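Local coordinates for cell shape-determining protein MreC (Streptococcus pneumoniae, PDB 2QF4), which helps to form and maintain cell shape, probably within the elongasome that synthesises peripheral peptidoglycan, and is represented here by its major periplasmic domain, at residues T82-G90 and L98-N106. Numbering follows the deposited sequence. Where two conformers were deposited one is given.
Sequences TTIYGIIIG and LKISQLNSN
Asn104 grips the backbone of Tyr85 twice. Its OD1 accepts the Tyr85 N-H at 2.9 Å, with the donor well above the amide plane. Its own N-H goes to Tyr85 O, bent to 142°. A chi1 of 81° sets the Asn104 amide between its backbone N and carbonyl carbon, where OD1 can stand in for a main-chain acceptor. The Asn104 and Tyr85 side chains lie side by side, ring and amide planes 77° apart, with Asn104 ND2 4.0 Å from Tyr85 CD1. A water links ND2 to Thr83 O. Gly86 CA comes within 3.3 Å of Ser101 O, where the strands run too close for a CB. Regular antiparallel pairing follows: Ile87 and Ser101 exchange two N-H...O bonds. Ile89 N meets Lys99 O at 2.9 Å and Lys99 N meets Gly90 O, so Ile89 and Gly90 both face Lys99, a classic beta bulge. The Gly90 backbone angles would jam a CB against the preceding carbonyl.

On one face, Leu98 crosses Ile88 at about a right angle. Leu98 CD1 touches Ile88 CG2 at 3.8 Å, and CD2 packs on CG1 and CD1. On the other, Ile87 CD1 lies 3.4 Å from Gln102 OE1.

Residues 82-90 and 98-101 lie in the hairpin of strands 82-92 and 97-101, within the second six-stranded antiparallel barrel; Asn104 continues the pairing from the loop beyond. Strand 74-79 flanks the first strand and 146-151 the second.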
loop_
_atom_site.group_PDB
_atom_site.type_symbol
_atom_site.label_atom_id
_atom_site.label_comp_id
_atom_site.label_asym_id
_atom_site.label_seq_id
_atom_site.Cartn_x
_atom_site.Cartn_y
_atom_site.Cartn_z
ATOM N N THR A 82 18.014 -7.852 -8.088
ATOM C CA THR A 82 16.759 -8.455 -8.550
ATOM C C THR A 82 15.557 -7.871 -7.841
ATOM O O THR A 82 15.629 -7.400 -6.733
ATOM C CB THR A 82 16.697 -9.970 -8.318
ATOM O OG1 THR A 82 18.014 -10.531 -8.313
ATOM C CG2 THR A 82 15.791 -10.632 -9.421
ATOM N N THR A 83 14.445 -7.891 -8.545
ATOM C CA THR A 83 13.165 -7.391 -8.041
ATOM C C THR A 83 12.170 -8.525 -7.982
ATOM O O THR A 83 12.035 -9.281 -8.945
ATOM C CB THR A 83 12.651 -6.293 -8.972
ATOM O OG1 THR A 83 13.707 -5.339 -9.200
ATOM C CG2 THR A 83 11.472 -5.582 -8.380
ATOM N N ILE A 84 11.465 -8.626 -6.863
ATOM C CA ILE A 84 10.408 -9.610 -6.644
ATOM C C ILE A 84 9.098 -8.878 -6.465
ATOM O O ILE A 84 9.004 -7.994 -5.620
ATOM C CB ILE A 84 10.695 -10.475 -5.381
ATOM C CG1 ILE A 84 12.101 -11.149 -5.407
ATOM C CG2 ILE A 84 9.572 -11.517 -5.211
ATOM C CD1 ILE A 84 13.183 -10.409 -4.699
ATOM N N TYR A 85 8.102 -9.238 -7.258
ATOM C CA TYR A 85 6.768 -8.642 -7.148
ATOM C C TYR A 85 5.858 -9.530 -6.329
ATOM O O TYR A 85 5.957 -10.755 -6.387
ATOM C CB TYR A 85 6.179 -8.433 -8.554
ATOM C CG TYR A 85 6.787 -7.256 -9.295
ATOM C CD1 TYR A 85 8.035 -7.366 -9.897
ATOM C CD2 TYR A 85 6.132 -6.046 -9.364
ATOM C CE1 TYR A 85 8.616 -6.278 -10.548
ATOM C CE2 TYR A 85 6.701 -4.953 -10.031
ATOM C CZ TYR A 85 7.952 -5.075 -10.600
ATOM O OH TYR A 85 8.518 -4.005 -11.260
ATOM N N GLY A 86 4.916 -8.906 -5.632
ATOM C CA GLY A 86 3.872 -9.611 -4.899
ATOM C C GLY A 86 2.720 -8.690 -4.615
ATOM O O GLY A 86 2.616 -7.619 -5.207
ATOM N N ILE A 87 1.836 -9.107 -3.725
ATOM C CA ILE A 87 0.677 -8.275 -3.339
ATOM C C ILE A 87 0.564 -8.281 -1.816
ATOM O O ILE A 87 0.881 -9.227 -1.139
ATOM C CB ILE A 87 -0.689 -8.637 -3.979
ATOM C CG1 ILE A 87 -1.054 -10.083 -3.607
ATOM C CG2 ILE A 87 -0.625 -8.491 -5.472
ATOM C CD1 ILE A 87 -2.593 -10.396 -3.733
ATOM N N ILE A 88 0.032 -7.185 -1.310
ATOM C CA ILE A 88 -0.328 -7.071 0.105
ATOM C C ILE A 88 -1.587 -7.887 0.375
ATOM O O ILE A 88 -2.574 -7.748 -0.342
ATOM C CB ILE A 88 -0.557 -5.623 0.482
ATOM C CG1 ILE A 88 0.758 -4.835 0.404
ATOM C CG2 ILE A 88 -1.163 -5.511 1.887
ATOM C CD1 ILE A 88 0.600 -3.314 0.508
ATOM N N ILE A 89 -1.547 -8.746 1.391
ATOM C CA ILE A 89 -2.727 -9.585 1.732
ATOM C C ILE A 89 -3.288 -9.280 3.113
ATOM O O ILE A 89 -4.386 -9.727 3.410
ATOM C CB ILE A 89 -2.402 -11.095 1.555
ATOM C CG1 ILE A 89 -1.271 -11.539 2.480
ATOM C CG2 ILE A 89 -2.130 -11.399 0.089
ATOM C CD1 ILE A 89 -1.149 -13.083 2.664
ATOM N N GLY A 90 -2.582 -8.534 3.954
ATOM C CA GLY A 90 -3.090 -8.237 5.294
ATOM C C GLY A 90 -2.009 -7.758 6.204
ATOM O O GLY A 90 -0.937 -7.364 5.737
ATOM N N LEU A 98 3.198 -6.031 8.058
ATOM C CA LEU A 98 2.440 -6.241 6.827
ATOM C C LEU A 98 2.801 -7.594 6.221
ATOM O O LEU A 98 3.948 -8.016 6.279
ATOM C CB LEU A 98 2.830 -5.115 5.873
ATOM C CG LEU A 98 2.008 -4.941 4.615
ATOM C CD1 LEU A 98 0.660 -4.348 4.955
ATOM C CD2 LEU A 98 2.813 -4.080 3.636
ATOM N N LYS A 99 1.815 -8.242 5.616
ATOM C CA LYS A 99 1.979 -9.546 4.970
ATOM C C LYS A 99 1.843 -9.431 3.468
ATOM O O LYS A 99 0.870 -8.837 2.980
ATOM C CB LYS A 99 0.893 -10.516 5.475
ATOM C CG LYS A 99 1.041 -10.757 6.976
ATOM C CD LYS A 99 -0.183 -11.448 7.595
ATOM C CE LYS A 99 -0.230 -12.896 7.243
ATOM N NZ LYS A 99 -1.020 -13.672 8.273
ATOM N N ILE A 100 2.815 -10.015 2.770
ATOM C CA ILE A 100 2.860 -10.004 1.301
ATOM C C ILE A 100 2.969 -11.436 0.804
ATOM O O ILE A 100 3.670 -12.270 1.374
ATOM C CB ILE A 100 4.068 -9.172 0.843
ATOM C CG1 ILE A 100 3.808 -7.653 1.206
ATOM C CG2 ILE A 100 4.347 -9.346 -0.647
ATOM C CD1 ILE A 100 5.074 -6.796 1.135
ATOM N N SER A 101 2.241 -11.736 -0.267
ATOM C CA SER A 101 2.351 -13.054 -0.878
ATOM C C SER A 101 2.215 -12.946 -2.392
ATOM O O SER A 101 2.375 -11.869 -2.948
ATOM C CB SER A 101 1.361 -14.001 -0.232
ATOM O OG SER A 101 0.073 -13.672 -0.643
ATOM N N GLN A 102 1.979 -14.064 -3.038
ATOM C CA GLN A 102 1.896 -14.177 -4.498
ATOM C C GLN A 102 3.172 -13.687 -5.136
ATOM O O GLN A 102 3.168 -12.900 -6.076
ATOM C CB GLN A 102 0.684 -13.468 -5.046
ATOM C CG GLN A 102 -0.628 -14.051 -4.523
ATOM C CD GLN A 102 -1.866 -13.579 -5.285
ATOM O OE1 GLN A 102 -1.810 -12.668 -6.079
ATOM N NE2 GLN A 102 -2.953 -14.263 -5.071
ATOM N N LEU A 103 4.305 -14.151 -4.610
ATOM C CA LEU A 103 5.598 -13.682 -5.098
ATOM C C LEU A 103 5.941 -14.265 -6.457
ATOM O O LEU A 103 5.731 -15.436 -6.702
ATOM C CB LEU A 103 6.677 -14.069 -4.110
ATOM C CG LEU A 103 6.462 -13.633 -2.651
ATOM C CD1 LEU A 103 7.605 -14.212 -1.775
ATOM C CD2 LEU A 103 6.412 -12.114 -2.559
ATOM N N ASN A 104 6.523 -13.460 -7.333
ATOM C CA ASN A 104 6.816 -13.889 -8.701
ATOM C C ASN A 104 8.180 -14.523 -8.869
ATOM O O ASN A 104 8.592 -14.791 -9.980
ATOM C CB ASN A 104 6.619 -12.757 -9.729
ATOM C CG ASN A 104 7.773 -11.819 -9.804
ATOM O OD1 ASN A 104 8.496 -11.638 -8.824
ATOM N ND2 ASN A 104 7.941 -11.181 -10.975
ATOM N N SER A 105 8.887 -14.773 -7.786
ATOM C CA SER A 105 10.283 -15.235 -7.828
ATOM C C SER A 105 10.591 -16.082 -6.612
ATOM O O SER A 105 10.008 -15.866 -5.542
ATOM C CB SER A 105 11.191 -13.986 -7.817
ATOM O OG SER A 105 12.540 -14.252 -7.694
ATOM N N ASN A 106 11.549 -16.998 -6.774
ATOM C CA ASN A 106 12.096 -17.721 -5.635
ATOM C C ASN A 106 13.445 -17.167 -5.204
ATOM O O ASN A 106 14.164 -17.823 -4.452
ATOM C CB ASN A 106 12.168 -19.222 -5.883
ATOM C CG ASN A 106 10.889 -19.737 -6.381
ATOM O OD1 ASN A 106 9.827 -19.504 -5.756
ATOM N ND2 ASN A 106 10.945 -20.383 -7.520
HETATM O O HOH W 1 10.471 -9.605 -11.268
#